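Local coordinates for single-strand DNA-binding protein (PDB 3BTP) that binds single-stranded DNA without regard to sequence and mediates nuclear uptake of the single-stranded T-DNA copy when Agrobacterium transforms its host, at residues Ala349-Gly354 against Asp394-Leu399; Gln385-Gly390 against Val427-Ser432; Asp402-Met407 against Tyr495-Glu500; Ala451-Ala456 against Val480-Arg485. All blocks are in the same frame, centred on the assembly; numbering follows the deposited sequence.

Contact 1 of 4, residues Ala349-Gly354 against Asp394-Leu399; sequences ATVNMG and DRVQVL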
loop_
_atom_site.group_PDB
_atom_site.type_symbol
_atom_site.label_atom_id
_atom_site.label_comp_id
_atom_site.label_asym_id
_atom_site.label_seq_id
_atom_site.Cartn_x
_atom_site.Cartn_y
_atom_site.Cartn_z
ATOM N N ALA A 349 8.296 10.565 -10.928
ATOM C CA ALA A 349 9.027 9.724 -11.822
ATOM C C ALA A 349 8.419 8.323 -11.683
ATOM O O ALA A 349 7.982 7.976 -10.596
ATOM C CB ALA A 349 10.501 9.732 -11.452
ATOM N N THR A 350 8.491 7.522 -12.743
ATOM C CA THR A 350 7.886 6.228 -12.822
ATOM C C THR A 350 8.914 5.271 -13.521
ATOM O O THR A 350 9.736 5.734 -14.336
ATOM C CB THR A 350 6.532 6.488 -13.613
ATOM O OG1 THR A 350 5.353 6.457 -12.723
ATOM C CG2 THR A 350 6.376 5.743 -14.817
ATOM N N VAL A 351 8.870 3.950 -13.217
ATOM C CA VAL A 351 9.675 2.977 -13.956
ATOM C C VAL A 351 8.760 1.879 -14.493
ATOM O O VAL A 351 7.884 1.391 -13.730
ATOM C CB VAL A 351 10.874 2.377 -13.106
ATOM C CG1 VAL A 351 10.390 1.523 -11.893
ATOM C CG2 VAL A 351 11.783 1.538 -13.988
ATOM N N ASN A 352 8.961 1.514 -15.779
ATOM C CA ASN A 352 8.269 0.443 -16.380
ATOM C C ASN A 352 8.849 -0.943 -15.984
ATOM O O ASN A 352 9.999 -1.244 -16.292
ATOM C CB ASN A 352 8.293 0.575 -17.926
ATOM C CG ASN A 352 7.254 -0.344 -18.610
ATOM O OD1 ASN A 352 6.390 -0.943 -17.968
ATOM N ND2 ASN A 352 7.325 -0.421 -19.889
ATOM N N MET A 353 8.042 -1.723 -15.289
ATOM C CA MET A 353 8.405 -2.994 -14.686
ATOM C C MET A 353 7.716 -4.092 -15.465
ATOM O O MET A 353 7.972 -5.259 -15.235
ATOM C CB MET A 353 7.986 -3.052 -13.213
ATOM C CG MET A 353 8.721 -2.046 -12.359
ATOM S SD MET A 353 8.860 -2.020 -10.533
ATOM C CE MET A 353 9.276 -3.740 -10.124
ATOM N N GLY A 354 6.842 -3.682 -16.390
ATOM C CA GLY A 354 6.178 -4.550 -17.328
ATOM C C GLY A 354 7.032 -4.566 -18.579
ATOM O O GLY A 354 8.243 -4.454 -18.507
ATOM N N ASP A 394 16.078 3.718 -19.780
ATOM C CA ASP A 394 15.141 3.647 -20.898
ATOM C C ASP A 394 13.721 3.165 -20.470
ATOM O O ASP A 394 12.786 3.117 -21.285
ATOM C CB ASP A 394 15.649 2.749 -22.006
ATOM C CG ASP A 394 15.608 1.303 -21.603
ATOM O OD1 ASP A 394 16.331 0.952 -20.609
ATOM O OD2 ASP A 394 14.864 0.530 -22.268
ATOM N N ARG A 395 13.560 2.848 -19.181
ATOM C CA ARG A 395 12.261 2.475 -18.682
ATOM C C ARG A 395 11.678 3.598 -17.750
ATOM O O ARG A 395 10.604 3.482 -17.222
ATOM C CB ARG A 395 12.431 1.124 -17.981
ATOM C CG ARG A 395 12.505 -0.035 -18.938
ATOM C CD ARG A 395 12.719 -1.352 -18.212
ATOM N NE ARG A 395 12.508 -2.467 -19.166
ATOM C CZ ARG A 395 11.406 -3.206 -19.314
ATOM N NH1 ARG A 395 10.314 -3.017 -18.546
ATOM N NH2 ARG A 395 11.406 -4.185 -20.219
ATOM N N VAL A 396 12.392 4.696 -17.617
ATOM C CA VAL A 396 12.038 5.767 -16.688
ATOM C C VAL A 396 11.370 6.915 -17.441
ATOM O O VAL A 396 11.820 7.242 -18.548
ATOM C CB VAL A 396 13.307 6.281 -15.925
ATOM C CG1 VAL A 396 13.036 7.567 -15.170
ATOM C CG2 VAL A 396 13.828 5.163 -14.966
ATOM N N GLN A 397 10.305 7.463 -16.816
ATOM C CA GLN A 397 9.459 8.608 -17.277
ATOM C C GLN A 397 9.500 9.580 -16.149
ATOM O O GLN A 397 9.454 9.152 -15.031
ATOM C CB GLN A 397 7.966 8.249 -17.379
ATOM C CG GLN A 397 7.624 7.569 -18.662
ATOM C CD GLN A 397 6.111 7.324 -18.840
ATOM O OE1 GLN A 397 5.393 6.774 -17.973
ATOM N NE2 GLN A 397 5.627 7.773 -19.942
ATOM N N VAL A 398 9.571 10.873 -16.447
ATOM C CA VAL A 398 9.631 11.920 -15.431
ATOM C C VAL A 398 8.553 12.966 -15.775
ATOM O O VAL A 398 8.265 13.230 -16.958
ATOM C CB VAL A 398 11.087 12.540 -15.307
ATOM C CG1 VAL A 398 12.070 11.497 -14.664
ATOM C CG2 VAL A 398 11.578 12.934 -16.682
ATOM N N LEU A 399 7.926 13.502 -14.720
ATOM C CA LEU A 399 6.858 14.493 -14.855
ATOM C C LEU A 399 7.370 15.954 -15.208
ATOM O O LEU A 399 8.237 16.456 -14.542
ATOM C CB LEU A 399 6.053 14.551 -13.580
ATOM C CG LEU A 399 4.656 15.119 -13.726
ATOM C CD1 LEU A 399 3.774 14.319 -14.735
ATOM C CD2 LEU A 399 4.043 15.266 -12.278
#
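A349, T350 and V351 pair with V398, Q397 and V396 as neighbouring antiparallel strands (161° between their directions) of the chain's closed eight-stranded barrel. T350 and Q397 form the hydrogen-bonded pair: T350 N donates to Q397 O at 3.0 Å, and Q397 N returns the bond to T350 O at 3.1 Å. The non-hydrogen-bonded pairs on either side of it put A349, V351, V396 and V398 on the face covered by helices 382-388 and 417-427. There A349 CB sits 4.0 Å from V398 CG1, while the V351 and V396 branches touch more loosely.

T350 and Q397 lie side by side on the opposite, inner face, with T350 CG2 3.5 Å from Q397 OE1; H368 packs on both.

Past the regular pairing, N352 N still bonds to R395 O at 2.9 Å, and then R395 takes over. Its chain runs extended from CG to NE (chi2 178°), carrying the guanidinium along the other strand to the turn at its end. R395 NH1 donates at the edge of the group, to N352 O at 2.9 Å from above that carbonyl's plane and to G354 O. The bond from R395 NH1 to G354 O is modelled at 2.5 Å, too short for its length to be trusted. NH2 reaches R355 O. N352 OD1 meanwhile accepts from G354 N in an Asx turn and takes R367 N as well.

With N352 O and, if its short distance is real, G354 O at NH1, and R355 O at NH2, the guanidinium is held by backbone carbonyls, whereas Q397 OE1, buried beside a methyl group, has no polar partner in the model.

Contact 2 of 4, residues Gln385-Gly390 against Val427-Ser432; sequences QALKEG and VGLPVS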
loop_
_atom_site.group_PDB
_atom_site.type_symbol
_atom_site.label_atom_id
_atom_site.label_comp_id
_atom_site.label_asym_id
_atom_site.label_seq_id
_atom_site.Cartn_x
_atom_site.Cartn_y
_atom_site.Cartn_z
ATOM N N GLN A 385 18.164 -0.668 -6.752
ATOM C CA GLN A 385 19.607 -0.514 -6.755
ATOM C C GLN A 385 20.130 -0.229 -8.186
ATOM O O GLN A 385 20.986 0.600 -8.344
ATOM C CB GLN A 385 20.233 -1.772 -6.170
ATOM C CG GLN A 385 19.888 -1.966 -4.721
ATOM C CD GLN A 385 21.084 -1.649 -3.916
ATOM O OE1 GLN A 385 21.723 -0.616 -4.176
ATOM N NE2 GLN A 385 21.496 -2.567 -3.005
ATOM N N ALA A 386 19.611 -0.919 -9.204
ATOM C CA ALA A 386 19.937 -0.547 -10.606
ATOM C C ALA A 386 19.612 0.927 -10.928
ATOM O O ALA A 386 20.432 1.616 -11.584
ATOM C CB ALA A 386 19.218 -1.526 -11.632
ATOM N N LEU A 387 18.421 1.417 -10.494
ATOM C CA LEU A 387 18.020 2.844 -10.695
ATOM C C LEU A 387 18.971 3.852 -10.047
ATOM O O LEU A 387 19.219 4.919 -10.603
ATOM C CB LEU A 387 16.576 3.118 -10.218
ATOM C CG LEU A 387 15.437 2.473 -11.035
ATOM C CD1 LEU A 387 14.097 2.335 -10.261
ATOM C CD2 LEU A 387 15.194 3.160 -12.352
ATOM N N LYS A 388 19.428 3.536 -8.836
ATOM C CA LYS A 388 20.389 4.338 -8.091
ATOM C C LYS A 388 21.716 4.448 -8.811
ATOM O O LYS A 388 22.389 5.425 -8.665
ATOM C CB LYS A 388 20.658 3.752 -6.689
ATOM C CG LYS A 388 19.595 4.094 -5.571
ATOM C CD LYS A 388 19.576 5.620 -5.295
ATOM C CE LYS A 388 18.805 6.010 -4.037
ATOM N NZ LYS A 388 18.404 7.468 -4.243
ATOM N N GLU A 389 22.108 3.429 -9.557
ATOM C CA GLU A 389 23.345 3.463 -10.321
ATOM C C GLU A 389 23.150 4.068 -11.725
ATOM O O GLU A 389 24.094 4.053 -12.518
ATOM C CB GLU A 389 23.884 2.017 -10.471
ATOM C CG GLU A 389 24.192 1.350 -9.124
ATOM C CD GLU A 389 24.191 -0.241 -9.106
ATOM O OE1 GLU A 389 23.944 -0.961 -10.122
ATOM O OE2 GLU A 389 24.406 -0.775 -7.988
ATOM N N GLY A 390 21.935 4.511 -12.080
ATOM C CA GLY A 390 21.706 5.071 -13.382
ATOM C C GLY A 390 21.348 4.090 -14.463
ATOM O O GLY A 390 21.309 4.438 -15.625
ATOM N N VAL A 427 13.468 12.988 -6.108
ATOM C CA VAL A 427 13.048 11.603 -6.236
ATOM C C VAL A 427 14.165 10.577 -5.929
ATOM O O VAL A 427 13.875 9.404 -5.723
ATOM C CB VAL A 427 12.340 11.358 -7.604
ATOM C CG1 VAL A 427 13.356 10.918 -8.704
ATOM C CG2 VAL A 427 11.213 10.368 -7.408
ATOM N N GLY A 428 15.420 11.016 -5.904
ATOM C CA GLY A 428 16.551 10.120 -5.622
ATOM C C GLY A 428 17.182 9.407 -6.810
ATOM O O GLY A 428 17.813 8.374 -6.664
ATOM N N LEU A 429 17.052 9.989 -7.996
ATOM C CA LEU A 429 17.678 9.443 -9.181
ATOM C C LEU A 429 18.915 10.262 -9.534
ATOM O O LEU A 429 18.962 11.497 -9.245
ATOM C CB LEU A 429 16.680 9.356 -10.358
ATOM C CG LEU A 429 15.578 8.273 -10.242
ATOM C CD1 LEU A 429 14.642 8.419 -11.358
ATOM C CD2 LEU A 429 16.096 6.825 -10.228
ATOM N N PRO A 430 19.937 9.588 -10.109
ATOM C CA PRO A 430 21.140 10.350 -10.532
ATOM C C PRO A 430 20.920 11.071 -11.879
ATOM O O PRO A 430 20.337 10.505 -12.793
ATOM C CB PRO A 430 22.231 9.278 -10.591
ATOM C CG PRO A 430 21.420 8.005 -11.079
ATOM C CD PRO A 430 20.052 8.132 -10.396
ATOM N N VAL A 431 21.362 12.332 -11.951
ATOM C CA VAL A 431 21.305 13.188 -13.122
ATOM C C VAL A 431 21.969 12.660 -14.426
ATOM O O VAL A 431 21.635 13.115 -15.525
ATOM C CB VAL A 431 21.791 14.602 -12.754
ATOM C CG1 VAL A 431 20.868 15.213 -11.675
ATOM C CG2 VAL A 431 23.305 14.558 -12.325
ATOM N N SER A 432 22.859 11.676 -14.311
ATOM C CA SER A 432 23.419 10.930 -15.475
ATOM C C SER A 432 22.358 10.286 -16.430
ATOM O O SER A 432 22.605 10.106 -17.621
ATOM C CB SER A 432 24.352 9.829 -14.942
ATOM O OG SER A 432 23.634 8.635 -14.559
HETATM O O HOH W 1 24.870 7.369 -12.408
HETATM O O HOH W 2 22.461 6.847 -16.456
#
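K388 and L429 bring their CA atoms to 5.9 Å where the ends of two helices meet. Helix 382-388 is closed off by G390, whose positive phi (88°) belongs to a Schellman motif; helix 417-427 is closed off in the same way by G428 (phi 89°), after which the chain runs on through L429 and P430 past the first helix end.

The side chain of K388 starts out away from the other segment, but a bend at chi2 (-64°) folds it back across. CD passes G428 O on the way, and K388 NZ donates to that oxygen at 2.7 Å, in the carbonyl plane and on a lone pair. P430 presses its ring against the helix terminus: CD lies 3.3 Å from L387 O, and CG packs 3.7 Å from G390 N. On the buried side L429 reaches over with CD2, which touches L387 CB at 3.7 Å; V371 and M424 also pack on L429.

Farther out the link is through water. One water donates to G390 O at 2.8 Å and hydrogen-bonds S432 OG at 2.9 Å. A second binds S432 OG and makes a weak bond to E389 O. The E389 carboxylate itself turns to K391 in a salt bridge.

The arrangement is one of two Schellman-capped helix C-termini set against each other, a lysine from the last turn of one gripping the carbonyl of the glycine that ends the other.

Contact 3 of 4, residues Asp402-Met407 against Tyr495-Glu500; sequences DGNRYM and YTNVVE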
loop_
_atom_site.group_PDB
_atom_site.type_symbol
_atom_site.label_atom_id
_atom_site.label_comp_id
_atom_site.label_asym_id
_atom_site.label_seq_id
_atom_site.Cartn_x
_atom_site.Cartn_y
_atom_site.Cartn_z
ATOM N N ASP A 402 4.734 21.478 -15.424
ATOM C CA ASP A 402 3.288 21.699 -15.394
ATOM C C ASP A 402 2.392 20.573 -14.844
ATOM O O ASP A 402 1.208 20.809 -14.685
ATOM C CB ASP A 402 2.773 22.180 -16.742
ATOM C CG ASP A 402 2.659 21.081 -17.812
ATOM O OD1 ASP A 402 2.802 19.792 -17.634
ATOM O OD2 ASP A 402 2.351 21.583 -18.935
ATOM N N GLY A 403 2.947 19.378 -14.571
ATOM C CA GLY A 403 2.213 18.288 -13.915
ATOM C C GLY A 403 1.406 17.431 -14.839
ATOM O O GLY A 403 0.645 16.571 -14.394
ATOM N N ASN A 404 1.514 17.682 -16.139
ATOM C CA ASN A 404 0.532 17.083 -17.087
ATOM C C ASN A 404 1.085 16.090 -18.079
ATOM O O ASN A 404 0.339 15.434 -18.769
ATOM C CB ASN A 404 -0.181 18.169 -17.898
ATOM C CG ASN A 404 -1.097 18.995 -17.055
ATOM O OD1 ASN A 404 -1.123 20.203 -17.230
ATOM N ND2 ASN A 404 -1.803 18.368 -16.094
ATOM N N ARG A 405 2.390 16.035 -18.159
ATOM C CA ARG A 405 3.036 15.269 -19.156
ATOM C C ARG A 405 4.208 14.454 -18.595
ATOM O O ARG A 405 5.018 14.996 -17.899
ATOM C CB ARG A 405 3.612 16.258 -20.189
ATOM C CG ARG A 405 4.353 15.513 -21.331
ATOM C CD ARG A 405 4.629 16.516 -22.499
ATOM N NE ARG A 405 3.414 16.786 -23.285
ATOM C CZ ARG A 405 3.405 17.610 -24.346
ATOM N NH1 ARG A 405 4.517 18.205 -24.698
ATOM N NH2 ARG A 405 2.319 17.823 -25.049
ATOM N N TYR A 406 4.332 13.219 -19.036
ATOM C CA TYR A 406 5.566 12.405 -18.902
ATOM C C TYR A 406 6.444 12.355 -20.130
ATOM O O TYR A 406 5.974 12.286 -21.275
ATOM C CB TYR A 406 5.266 10.947 -18.490
ATOM C CG TYR A 406 4.809 10.798 -17.042
ATOM C CD1 TYR A 406 3.469 10.540 -16.757
ATOM C CD2 TYR A 406 5.751 10.810 -15.970
ATOM C CE1 TYR A 406 3.020 10.321 -15.412
ATOM C CE2 TYR A 406 5.350 10.609 -14.595
ATOM C CZ TYR A 406 3.952 10.394 -14.355
ATOM O OH TYR A 406 3.467 10.220 -13.090
ATOM N N MET A 407 7.743 12.364 -19.866
ATOM C CA MET A 407 8.750 12.297 -20.915
ATOM C C MET A 407 9.973 11.558 -20.381
ATOM O O MET A 407 10.129 11.372 -19.178
ATOM C CB MET A 407 9.117 13.729 -21.418
ATOM C CG MET A 407 9.814 14.639 -20.432
ATOM S SD MET A 407 9.899 16.401 -20.798
ATOM C CE MET A 407 8.256 16.911 -20.264
ATOM N N TYR A 495 3.496 11.104 -22.842
ATOM C CA TYR A 495 2.151 10.915 -22.457
ATOM C C TYR A 495 1.672 12.234 -21.856
ATOM O O TYR A 495 2.334 12.785 -20.983
ATOM C CB TYR A 495 2.018 9.881 -21.313
ATOM C CG TYR A 495 2.145 8.461 -21.777
ATOM C CD1 TYR A 495 1.055 7.799 -22.319
ATOM C CD2 TYR A 495 3.407 7.801 -21.713
ATOM C CE1 TYR A 495 1.166 6.472 -22.768
ATOM C CE2 TYR A 495 3.538 6.507 -22.144
ATOM C CZ TYR A 495 2.429 5.869 -22.712
ATOM O OH TYR A 495 2.568 4.576 -23.139
ATOM N N THR A 496 0.443 12.618 -22.182
ATOM C CA THR A 496 -0.084 13.888 -21.750
ATOM C C THR A 496 -1.485 13.609 -21.212
ATOM O O THR A 496 -2.181 12.774 -21.765
ATOM C CB THR A 496 -0.072 14.953 -22.888
ATOM O OG1 THR A 496 1.272 15.252 -23.214
ATOM C CG2 THR A 496 -0.675 16.306 -22.434
ATOM N N ASN A 497 -1.850 14.279 -20.115
ATOM C CA ASN A 497 -3.181 14.143 -19.407
ATOM C C ASN A 497 -4.331 14.435 -20.400
ATOM O O ASN A 497 -4.206 15.353 -21.211
ATOM C CB ASN A 497 -3.095 15.242 -18.338
ATOM C CG ASN A 497 -4.254 15.339 -17.355
ATOM O OD1 ASN A 497 -5.334 14.705 -17.442
ATOM N ND2 ASN A 497 -4.030 16.229 -16.374
ATOM N N VAL A 498 -5.448 13.684 -20.337
ATOM C CA VAL A 498 -6.626 14.016 -21.161
ATOM C C VAL A 498 -7.128 15.465 -20.999
ATOM O O VAL A 498 -7.563 16.056 -21.991
ATOM C CB VAL A 498 -7.840 12.989 -21.093
ATOM C CG1 VAL A 498 -7.700 11.878 -22.105
ATOM C CG2 VAL A 498 -8.073 12.440 -19.764
ATOM N N VAL A 499 -7.012 16.052 -19.805
ATOM C CA VAL A 499 -7.472 17.424 -19.505
ATOM C C VAL A 499 -6.787 18.473 -20.347
ATOM O O VAL A 499 -7.401 19.508 -20.744
ATOM C CB VAL A 499 -7.308 17.800 -17.978
ATOM C CG1 VAL A 499 -7.652 19.254 -17.728
ATOM C CG2 VAL A 499 -8.229 16.913 -17.085
ATOM N N GLU A 500 -5.516 18.222 -20.641
ATOM C CA GLU A 500 -4.840 19.056 -21.595
ATOM C C GLU A 500 -5.393 18.882 -23.005
ATOM O O GLU A 500 -5.376 19.824 -23.773
ATOM C CB GLU A 500 -3.317 18.826 -21.569
ATOM C CG GLU A 500 -2.653 19.487 -20.418
ATOM C CD GLU A 500 -2.720 21.008 -20.575
ATOM O OE1 GLU A 500 -1.963 21.530 -21.454
ATOM O OE2 GLU A 500 -3.551 21.656 -19.862
#
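R405 reaches T496 because its CG stands anti to the backbone N (chi1 180°) and the chain then bends at chi3 (-76°), swinging the guanidinium edge onto the threonine hydroxyl; T496 holds OG1 beside its own backbone N (chi1 -66°), facing the arginine. R405 NE donates to T496 OG1 at 2.6 Å, with the oxygen near the guanidinium plane, and NH2 adds a weak bond to the same atom. D484 OD2 also hydrogen-bonds this hydroxyl, and its ion pair with R405 NE is long and weak.

Both residues sit on neighbouring antiparallel strands of the barrel, 405-407 and 494-497. Next along, Y406 N donates to Y495 O at 2.8 Å and Y495 N to Y406 O at 3.2 Å. Their CB atoms lie 4.4 Å apart on the inner face before the rings part, Y406 OH going to P347 O and Y495 OH to A451 O.

At the other end N497 N meets N404 O at 2.8 Å, nearly along the C=O axis. N497 is also the N-cap of helix 498-503: its OD1 accepts from V499 N at 3.2 Å. E500 CG, from the first turn of that helix, packs 3.8 Å from N404 CB, while D402 OD1 binds N404 N at 2.9 Å in an Asx turn.

Contact 4 of 4, residues Ala451-Ala456 against Val480-Arg485; sequences AAVIVA and VLIADR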
loop_
_atom_site.group_PDB
_atom_site.type_symbol
_atom_site.label_atom_id
_atom_site.label_comp_id
_atom_site.label_asym_id
_atom_site.label_seq_id
_atom_site.Cartn_x
_atom_site.Cartn_y
_atom_site.Cartn_z
ATOM N N ALA A 451 1.980 1.427 -24.637
ATOM C CA ALA A 451 0.518 1.530 -24.607
ATOM C C ALA A 451 -0.019 2.954 -25.006
ATOM O O ALA A 451 0.607 4.000 -24.712
ATOM C CB ALA A 451 0.028 1.150 -23.257
ATOM N N ALA A 452 -1.177 2.977 -25.666
ATOM C CA ALA A 452 -1.780 4.235 -26.133
ATOM C C ALA A 452 -2.378 5.110 -25.007
ATOM O O ALA A 452 -2.459 6.289 -25.112
ATOM C CB ALA A 452 -2.849 3.930 -27.205
ATOM N N VAL A 453 -2.749 4.475 -23.907
ATOM C CA VAL A 453 -3.344 5.138 -22.765
ATOM C C VAL A 453 -2.703 4.473 -21.577
ATOM O O VAL A 453 -2.472 3.261 -21.586
ATOM C CB VAL A 453 -4.832 4.883 -22.689
ATOM C CG1 VAL A 453 -5.449 5.535 -21.413
ATOM C CG2 VAL A 453 -5.541 5.302 -23.973
ATOM N N ILE A 454 -2.315 5.282 -20.594
ATOM C CA ILE A 454 -2.049 4.776 -19.280
ATOM C C ILE A 454 -2.906 5.435 -18.193
ATOM O O ILE A 454 -3.271 6.572 -18.303
ATOM C CB ILE A 454 -0.500 4.711 -18.975
ATOM C CG1 ILE A 454 0.152 6.073 -18.954
ATOM C CG2 ILE A 454 0.209 3.795 -20.019
ATOM C CD1 ILE A 454 1.576 5.950 -18.624
ATOM N N VAL A 455 -3.210 4.716 -17.135
ATOM C CA VAL A 455 -4.105 5.212 -16.139
ATOM C C VAL A 455 -3.476 5.159 -14.754
ATOM O O VAL A 455 -3.053 4.109 -14.359
ATOM C CB VAL A 455 -5.506 4.394 -16.142
ATOM C CG1 VAL A 455 -6.441 4.973 -15.070
ATOM C CG2 VAL A 455 -6.188 4.449 -17.567
ATOM N N ALA A 456 -3.504 6.272 -14.008
ATOM C CA ALA A 456 -2.958 6.355 -12.675
ATOM C C ALA A 456 -3.883 5.696 -11.639
ATOM O O ALA A 456 -5.063 5.903 -11.624
ATOM C CB ALA A 456 -2.662 7.829 -12.300
ATOM N N VAL A 480 -6.057 9.877 -16.471
ATOM C CA VAL A 480 -5.883 9.314 -17.789
ATOM C C VAL A 480 -4.867 10.087 -18.632
ATOM O O VAL A 480 -4.942 11.267 -18.744
ATOM C CB VAL A 480 -7.248 9.227 -18.484
ATOM C CG1 VAL A 480 -7.116 8.678 -19.910
ATOM C CG2 VAL A 480 -8.198 8.341 -17.652
ATOM N N LEU A 481 -3.880 9.378 -19.169
ATOM C CA LEU A 481 -2.766 9.928 -19.946
ATOM C C LEU A 481 -2.746 9.214 -21.295
ATOM O O LEU A 481 -2.914 8.006 -21.390
ATOM C CB LEU A 481 -1.405 9.672 -19.238
ATOM C CG LEU A 481 -1.161 10.357 -17.867
ATOM C CD1 LEU A 481 -0.559 9.396 -16.892
ATOM C CD2 LEU A 481 -0.231 11.501 -18.057
ATOM N N ILE A 482 -2.453 10.005 -22.316
ATOM C CA ILE A 482 -2.591 9.648 -23.705
ATOM C C ILE A 482 -1.209 9.659 -24.324
ATOM O O ILE A 482 -0.424 10.613 -24.101
ATOM C CB ILE A 482 -3.547 10.628 -24.433
ATOM C CG1 ILE A 482 -4.833 10.880 -23.599
ATOM C CG2 ILE A 482 -3.896 10.087 -25.880
ATOM C CD1 ILE A 482 -5.763 9.622 -23.518
ATOM N N ALA A 483 -0.886 8.597 -25.061
ATOM C CA ALA A 483 0.375 8.571 -25.824
ATOM C C ALA A 483 0.274 9.546 -26.964
ATOM O O ALA A 483 -0.480 9.305 -27.896
ATOM C CB ALA A 483 0.714 7.150 -26.376
ATOM N N ASP A 484 1.060 10.609 -26.890
ATOM C CA ASP A 484 1.028 11.662 -27.869
ATOM C C ASP A 484 1.597 11.266 -29.233
ATOM O O ASP A 484 2.376 10.317 -29.364
ATOM C CB ASP A 484 1.772 12.917 -27.331
ATOM C CG ASP A 484 1.229 13.381 -25.983
ATOM O OD1 ASP A 484 -0.010 13.369 -25.769
ATOM O OD2 ASP A 484 2.039 13.722 -25.117
ATOM N N ARG A 485 1.205 12.053 -30.231
ATOM C CA ARG A 485 1.590 11.880 -31.593
ATOM C C ARG A 485 1.919 13.270 -32.106
ATOM O O ARG A 485 1.273 14.236 -31.710
ATOM C CB ARG A 485 0.450 11.221 -32.397
ATOM C CG ARG A 485 0.499 9.789 -32.316
ATOM C CD ARG A 485 -0.492 9.182 -33.135
ATOM N NE ARG A 485 -0.744 7.795 -32.770
ATOM C CZ ARG A 485 -0.133 6.702 -33.259
ATOM N NH1 ARG A 485 0.832 6.756 -34.154
ATOM N NH2 ARG A 485 -0.502 5.521 -32.814
#
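V453 lies over the opposing strand with its CB near L481 O, and its two methyls divide the neighbouring residues between them. V453 CG1, anti to the backbone N (chi1 177°), stands 3.5 Å from L481 O and continues to V480 CG1 at 3.9 Å. V453 CG2, on the other branch, looks the opposite way along the strand and finds I482 CD1 at 4.3 Å. Strands 453-456 and 480-485 are antiparallel neighbours of the barrel, 157° apart in direction, and V453 and I482 form one of their non-hydrogen-bonded pairs. V455 and V480 form the next, so four branched aliphatic residues share this outer face. L515 of helix 510-515 packs on V453, and A512 of the same helix on I482.

The other face points into the barrel. I454 and L481 are the hydrogen-bonded pair: I454 N donates to L481 O at 2.9 Å, and L481 N to I454 O at 3.0 Å. Beside this pair of hydrogen bonds the side chains meet at their roots, I454 CG1 lying 3.9 Å from L481 CB, with L481 CD1 alongside the same methylene. Side chain meets side chain through aliphatic groups alone here, and the hydrogen bonds across the strands are all backbone.

Just before strand 453-456 begins, one further bond keeps the register. A483 N points almost straight at A452 O, 2.8 Å away with 174° at the hydrogen, although it meets that carbonyl from above its plane. A483 CB lies close to both A452 O and A451 O, 3.6 Å from the latter.

Contacts 1, 3 and 4 are strand pairings in one closed barrel; contact 2 joins helix ends outside it and touches contact 1 where L387 and V427 pack on V351, V396 and A349. Contacts 1 and 4 are buried, while 2 and 3 are partly so, with K388 exposed in contact 2. Contact 4 relies on aliphatic packing; 1 and 3 each add an arginine, gripping carbonyls in one and a hydroxyl in the other. Contacts 1 and 3 share a strand boundary, V398 N to M407 O, and 3 and 4 another, where T496 meets D484. Q397 and I454 touch across the barrel interior, bringing contacts 1 and 4 together.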